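Polysaccharide deacetylase (Streptococcus pyogenes, PDB 6DQ3) removes N-acetyl groups from the cell wall linkage unit of streptococcal rhamnopolysaccharides, as a zinc-binding member of carbohydrate esterase family 4. Local coordinates at residues 35-38 / 39-43; 86-89 / 90-94. All coordinates share one frame; numbering follows the deposited sequence.

Overall arrangement
Both contacts are local, each a run of i to i+4 pairs along one helix, so neither closes a long loop. Contact 1 comes first along the chain, in helix 34-46, which follows strand 8-14; contact 2 lies in helix 81-93, the helix of the beta-alpha-beta unit formed with strands 71-77 and 98-102, and runs on to Tyr94 just past its C-terminal end. They are in series, neither nesting nor crossing, yet their centres are only about 10 Å apart. Phe37 and Leu41 pack on Ile90 and Leu91 where the two helices meet. Asp38 reaches both the Lys93 ammonium, in a salt bridge, and the Tyr94 hydroxyl, in a probable hydrogen bond.

Contact 1. Residues 35-38 / 39-43; sequences DLFD and QQLQK
From Asp35 to Gln42 four consecutive i to i+4 backbone hydrogen bonds keep the helix regular, the straightest running from Leu41 N to Phe37 O (3.0 Å, N-H...O 170°). On the buried side, Leu41 lies over one face of the Phe37 ring. Leu41 CG stands 4.0 Å above the plane of the Phe37 ring, displaced toward the rim, and Leu41 CD1 makes an off-centre CH-pi contact, 4.2 Å from the ring centroid. Phe37 CG is anti to the backbone N (chi1 -178°), which sends the ring outward from the helix and slightly forward, under the Leu41 side chain. Gln40 approaches the same ring at its edge: Gln40 OE1 comes 4.0 Å from Phe37 CD1, with the amide and ring planes almost perpendicular (83°). Further out, the amide meets Leu36, where Gln40 NE2 rests 3.7 Å from Leu36 CG. The amide oxygen is hydrogen-bonded to the hydroxyl of Tyr14, a bond that should help fix the rotation of the amide. The helix packs against two others, helix 81-93 and, through Leu36 on Pro221 and Gln40 on Leu224, helix 221-228; Tyr14, whose ring also meets Phe37 edge-to-face, brings it into contact with strand 8-14.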
ATOM      1  N   ASP A  35      -7.290  17.616   3.938  1.00 33.85           N
ATOM      2  CA  ASP A  35      -7.433  18.038   5.329  1.00 39.06           C
ATOM      3  C   ASP A  35      -7.764  16.853   6.232  1.00 36.80           C
ATOM      4  O   ASP A  35      -7.233  16.745   7.342  1.00 34.51           O
ATOM      5  CB  ASP A  35      -8.506  19.118   5.449  1.00 40.07           C
ATOM      6  CG  ASP A  35      -8.082  20.438   4.824  1.00 51.93           C
ATOM      7  OD1 ASP A  35      -6.870  20.742   4.821  1.00 53.56           O
ATOM      8  OD2 ASP A  35      -8.966  21.172   4.332  1.00 58.48           O
ATOM      9  N   LEU A  36      -8.634  15.949   5.770  1.00 32.24           N
ATOM     10  CA  LEU A  36      -8.990  14.783   6.574  1.00 32.93           C
ATOM     11  C   LEU A  36      -7.804  13.838   6.728  1.00 36.02           C
ATOM     12  O   LEU A  36      -7.583  13.284   7.811  1.00 34.18           O
ATOM     13  CB  LEU A  36     -10.182  14.057   5.951  1.00 38.58           C
ATOM     14  CG  LEU A  36     -10.590  12.734   6.601  1.00 35.11           C
ATOM     15  CD1 LEU A  36     -10.981  12.960   8.056  1.00 38.24           C
ATOM     16  CD2 LEU A  36     -11.729  12.071   5.842  1.00 37.29           C
ATOM     17  N   PHE A  37      -7.042  13.624   5.653  1.00 30.47           N
ATOM     18  CA  PHE A  37      -5.836  12.811   5.758  1.00 29.32           C
ATOM     19  C   PHE A  37      -4.893  13.396   6.805  1.00 31.89           C
ATOM     20  O   PHE A  37      -4.375  12.672   7.664  1.00 27.49           O
ATOM     21  CB  PHE A  37      -5.163  12.711   4.390  1.00 30.79           C
ATOM     22  CG  PHE A  37      -3.933  11.855   4.376  1.00 28.03           C
ATOM     23  CD1 PHE A  37      -3.977  10.539   4.805  1.00 29.35           C
ATOM     24  CD2 PHE A  37      -2.727  12.370   3.937  1.00 29.31           C
ATOM     25  CE1 PHE A  37      -2.843   9.756   4.789  1.00 29.98           C
ATOM     26  CE2 PHE A  37      -1.592  11.594   3.918  1.00 29.49           C
ATOM     27  CZ  PHE A  37      -1.651  10.281   4.344  1.00 27.97           C
ATOM     28  N   ASP A  38      -4.686  14.716   6.767  1.00 29.88           N
ATOM     29  CA  ASP A  38      -3.881  15.379   7.787  1.00 30.64           C
ATOM     30  C   ASP A  38      -4.400  15.048   9.182  1.00 30.88           C
ATOM     31  O   ASP A  38      -3.628  14.670  10.070  1.00 30.80           O
ATOM     32  CB  ASP A  38      -3.881  16.894   7.539  1.00 33.93           C
ATOM     33  CG  ASP A  38      -2.930  17.639   8.453  1.00 34.49           C
ATOM     34  OD1 ASP A  38      -3.193  17.679   9.673  1.00 36.42           O
ATOM     35  OD2 ASP A  38      -1.918  18.179   7.952  1.00 36.06           O
ATOM     36  N   GLN A  39      -5.719  15.142   9.377  1.00 30.62           N
ATOM     37  CA  GLN A  39      -6.296  14.911  10.698  1.00 32.52           C
ATOM     38  C   GLN A  39      -6.203  13.446  11.114  1.00 32.18           C
ATOM     39  O   GLN A  39      -6.070  13.152  12.308  1.00 30.80           O
ATOM     40  CB  GLN A  39      -7.753  15.376  10.722  1.00 35.87           C
ATOM     41  CG  GLN A  39      -7.914  16.885  10.643  1.00 40.99           C
ATOM     42  CD  GLN A  39      -9.316  17.315  10.249  1.00 49.66           C
ATOM     43  OE1 GLN A  39     -10.264  16.535  10.315  1.00 50.23           O
ATOM     44  NE2 GLN A  39      -9.451  18.571   9.833  1.00 54.76           N
ATOM     45  N   GLN A  40      -6.279  12.520  10.157  1.00 32.99           N
ATOM     46  CA  GLN A  40      -6.096  11.109  10.483  1.00 30.29           C
ATOM     47  C   GLN A  40      -4.672  10.840  10.952  1.00 31.02           C
ATOM     48  O   GLN A  40      -4.459  10.170  11.969  1.00 31.27           O
ATOM     49  CB  GLN A  40      -6.435  10.245   9.271  1.00 32.13           C
ATOM     50  CG  GLN A  40      -7.910  10.219   8.918  1.00 33.39           C
ATOM     51  CD  GLN A  40      -8.161   9.595   7.560  1.00 31.29           C
ATOM     52  OE1 GLN A  40      -7.231   9.387   6.780  1.00 29.28           O
ATOM     53  NE2 GLN A  40      -9.419   9.294   7.272  1.00 33.30           N
ATOM     54  N   LEU A  41      -3.679  11.362  10.230  1.00 30.48           N
ATOM     55  CA  LEU A  41      -2.298  11.142  10.639  1.00 29.98           C
ATOM     56  C   LEU A  41      -2.006  11.816  11.974  1.00 33.29           C
ATOM     57  O   LEU A  41      -1.309  11.247  12.822  1.00 32.08           O
ATOM     58  CB  LEU A  41      -1.335  11.660   9.578  1.00 30.35           C
ATOM     59  CG  LEU A  41      -1.159  10.851   8.301  1.00 28.40           C
ATOM     60  CD1 LEU A  41      -0.069  11.504   7.462  1.00 31.63           C
ATOM     61  CD2 LEU A  41      -0.817   9.408   8.603  1.00 34.16           C
ATOM     62  N   GLN A  42      -2.504  13.041  12.168  1.00 30.09           N
ATOM     63  CA  GLN A  42      -2.325  13.715  13.445  1.00 33.44           C
ATOM     64  C   GLN A  42      -2.813  12.844  14.597  1.00 34.27           C
ATOM     65  O   GLN A  42      -2.136  12.715  15.623  1.00 35.71           O
ATOM     66  CB  GLN A  42      -3.065  15.052  13.437  1.00 33.84           C
ATOM     67  CG  GLN A  42      -2.961  15.827  14.737  1.00 42.77           C
ATOM     68  CD  GLN A  42      -3.856  17.055  14.747  1.00 52.51           C
ATOM     69  OE1 GLN A  42      -4.763  17.180  13.926  1.00 55.24           O
ATOM     70  NE2 GLN A  42      -3.604  17.967  15.677  1.00 58.53           N
ATOM     71  N   LYS A  43      -3.991  12.234  14.440  1.00 30.19           N
ATOM     72  CA  LYS A  43      -4.555  11.427  15.518  1.00 30.74           C
ATOM     73  C   LYS A  43      -3.748  10.151  15.738  1.00 31.92           C
ATOM     74  O   LYS A  43      -3.548   9.729  16.884  1.00 30.92           O
ATOM     75  CB  LYS A  43      -6.017  11.107  15.208  1.00 33.89           C
ATOM     76  CG  LYS A  43      -6.776  10.427  16.330  1.00 41.56           C
ATOM     77  CD  LYS A  43      -7.047  11.357  17.500  1.00 50.36           C
ATOM     78  CE  LYS A  43      -7.598  10.567  18.675  1.00 54.80           C
ATOM     79  NZ  LYS A  43      -8.164  11.448  19.734  1.00 58.62           N
TER

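Contact 2. Residues 86-89 / 90-94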
ATOM      1  N   VAL A  86       0.397  15.490  -2.882  1.00 32.42           N
ATOM      2  CA  VAL A  86      -0.494  15.773  -1.765  1.00 33.38           C
ATOM      3  C   VAL A  86      -0.138  14.924  -0.549  1.00 33.99           C
ATOM      4  O   VAL A  86       0.159  15.461   0.522  1.00 34.34           O
ATOM      5  CB  VAL A  86      -1.962  15.561  -2.187  1.00 30.18           C
ATOM      6  CG1 VAL A  86      -2.911  15.964  -1.074  1.00 36.08           C
ATOM      7  CG2 VAL A  86      -2.269  16.339  -3.467  1.00 32.01           C
ATOM      8  N   ALA A  87      -0.148  13.598  -0.702  1.00 30.60           N
ATOM      9  CA  ALA A  87       0.025  12.734   0.463  1.00 33.37           C
ATOM     10  C   ALA A  87       1.425  12.858   1.057  1.00 31.20           C
ATOM     11  O   ALA A  87       1.582  12.920   2.283  1.00 28.38           O
ATOM     12  CB  ALA A  87      -0.274  11.282   0.088  1.00 28.41           C
ATOM     13  N   TYR A  88       2.451  12.884   0.208  1.00 30.71           N
ATOM     14  CA  TYR A  88       3.834  12.844   0.686  1.00 27.32           C
ATOM     15  C   TYR A  88       4.193  14.023   1.581  1.00 31.13           C
ATOM     16  O   TYR A  88       4.812  13.803   2.639  1.00 31.38           O
ATOM     17  CB  TYR A  88       4.752  12.741  -0.540  1.00 28.11           C
ATOM     18  CG  TYR A  88       6.227  12.817  -0.258  1.00 29.81           C
ATOM     19  CD1 TYR A  88       6.835  11.914   0.601  1.00 32.56           C
ATOM     20  CD2 TYR A  88       7.016  13.783  -0.860  1.00 30.12           C
ATOM     21  CE1 TYR A  88       8.184  11.983   0.861  1.00 33.15           C
ATOM     22  CE2 TYR A  88       8.363  13.864  -0.604  1.00 33.98           C
ATOM     23  CZ  TYR A  88       8.944  12.959   0.257  1.00 33.32           C
ATOM     24  OH  TYR A  88      10.290  13.031   0.510  1.00 34.74           O
ATOM     25  N   PRO A  89       3.875  15.275   1.237  1.00 30.19           N
ATOM     26  CA  PRO A  89       4.166  16.370   2.182  1.00 35.39           C
ATOM     27  C   PRO A  89       3.503  16.182   3.533  1.00 32.85           C
ATOM     28  O   PRO A  89       4.103  16.482   4.573  1.00 30.53           O
ATOM     29  CB  PRO A  89       3.627  17.617   1.466  1.00 33.51           C
ATOM     30  CG  PRO A  89       3.621  17.256   0.016  1.00 37.08           C
ATOM     31  CD  PRO A  89       3.365  15.762  -0.057  1.00 32.22           C
ATOM     32  N   ILE A  90       2.260  15.703   3.542  1.00 29.21           N
ATOM     33  CA  ILE A  90       1.553  15.494   4.799  1.00 28.40           C
ATOM     34  C   ILE A  90       2.188  14.353   5.587  1.00 32.08           C
ATOM     35  O   ILE A  90       2.298  14.418   6.816  1.00 30.36           O
ATOM     36  CB  ILE A  90       0.057  15.251   4.523  1.00 28.81           C
ATOM     37  CG1 ILE A  90      -0.542  16.491   3.845  1.00 36.15           C
ATOM     38  CG2 ILE A  90      -0.666  14.936   5.818  1.00 31.79           C
ATOM     39  CD1 ILE A  90      -1.956  16.319   3.312  1.00 34.40           C
ATOM     40  N   LEU A  91       2.641  13.302   4.902  1.00 32.60           N
ATOM     41  CA  LEU A  91       3.340  12.229   5.603  1.00 30.60           C
ATOM     42  C   LEU A  91       4.629  12.739   6.241  1.00 30.41           C
ATOM     43  O   LEU A  91       4.928  12.414   7.397  1.00 32.30           O
ATOM     44  CB  LEU A  91       3.630  11.077   4.643  1.00 29.37           C
ATOM     45  CG  LEU A  91       2.393  10.283   4.221  1.00 27.59           C
ATOM     46  CD1 LEU A  91       2.612   9.647   2.853  1.00 29.18           C
ATOM     47  CD2 LEU A  91       2.039   9.223   5.265  1.00 29.88           C
ATOM     48  N   LYS A  92       5.399  13.545   5.506  1.00 31.68           N
ATOM     49  CA  LYS A  92       6.620  14.118   6.064  1.00 34.27           C
ATOM     50  C   LYS A  92       6.317  15.007   7.264  1.00 34.15           C
ATOM     51  O   LYS A  92       7.063  15.003   8.254  1.00 34.38           O
ATOM     52  CB  LYS A  92       7.363  14.920   4.997  1.00 34.01           C
ATOM     53  CG  LYS A  92       8.077  14.088   3.952  1.00 35.52           C
ATOM     54  CD  LYS A  92       9.057  14.934   3.140  1.00 36.26           C
ATOM     55  CE  LYS A  92       8.338  15.963   2.276  1.00 39.41           C
ATOM     56  NZ  LYS A  92       9.286  16.742   1.433  1.00 40.44           N
ATOM     57  N   LYS A  93       5.240  15.792   7.182  1.00 33.50           N
ATOM     58  CA  LYS A  93       4.848  16.664   8.286  1.00 34.90           C
ATOM     59  C   LYS A  93       4.745  15.892   9.591  1.00 32.89           C
ATOM     60  O   LYS A  93       5.165  16.379  10.645  1.00 32.86           O
ATOM     61  CB  LYS A  93       3.517  17.337   7.948  1.00 34.58           C
ATOM     62  CG  LYS A  93       2.844  18.073   9.090  1.00 35.06           C
ATOM     63  CD  LYS A  93       1.581  18.790   8.602  1.00 34.48           C
ATOM     64  CE  LYS A  93       0.884  19.540   9.731  1.00 38.74           C
ATOM     65  NZ  LYS A  93      -0.390  20.174   9.279  1.00 37.03           N
ATOM     66  N   TYR A  94       4.206  14.678   9.541  1.00 36.15           N
ATOM     67  CA  TYR A  94       4.011  13.867  10.733  1.00 36.43           C
ATOM     68  C   TYR A  94       5.088  12.805  10.903  1.00 35.03           C
ATOM     69  O   TYR A  94       4.954  11.932  11.767  1.00 38.35           O
ATOM     70  CB  TYR A  94       2.613  13.244  10.698  1.00 33.40           C
ATOM     71  CG  TYR A  94       1.545  14.306  10.882  1.00 32.75           C
ATOM     72  CD1 TYR A  94       1.300  14.848  12.138  1.00 32.58           C
ATOM     73  CD2 TYR A  94       0.829  14.810   9.799  1.00 36.44           C
ATOM     74  CE1 TYR A  94       0.348  15.833  12.324  1.00 37.84           C
ATOM     75  CE2 TYR A  94      -0.132  15.802   9.977  1.00 33.77           C
ATOM     76  CZ  TYR A  94      -0.364  16.307  11.243  1.00 37.40           C
ATOM     77  OH  TYR A  94      -1.309  17.295  11.443  1.00 35.16           O
TER
HETATM   78  O   HOH W   1      11.425  15.332  -0.328  1.00 36.28           O
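Tyr88 and Lys92 meet one turn apart on helix 81-93, the crossover helix of a beta-alpha-beta unit between parallel strands 71-77 and 98-102 in the deacetylase domain. Packing is close toward the sheet. There Leu91 CG lies 3.4 Å from Ala87 O, the carbonyl that also accepts the hydrogen bond from Leu91 N, and Leu91 CD1 comes within 4.3 Å of Ala87 CB. Ala87 packs on Phe76 and Leu91 on Leu74, both of strand 71-77. At Ile90 it is the side chain that meets the carbonyl one turn back, with Ile90 CG1 3.5 Å from Val86 O. Equally close are the Lys92 methylenes, draped over one face of the buried Tyr88 ring. A bend at chi3 (-67°) carries Lys92 CE above the Tyr88 ring in a CH-pi contact, 3.9 Å from the ring centroid and 26° off the normal.

The loose side is at exposed Pro89 and the end of Lys92. Because Pro89 has no N-H, the helix is kinked where its nitrogen lacks a bond to the preceding turn, but Pro89 O still accepts a hydrogen bond from Lys93 N. Beyond the ring, one water joins the two polar ends, lying in the ring plane 2.7 Å from Tyr88 OH and accepting a hydrogen bond from Lys92 NZ at 3.1 Å.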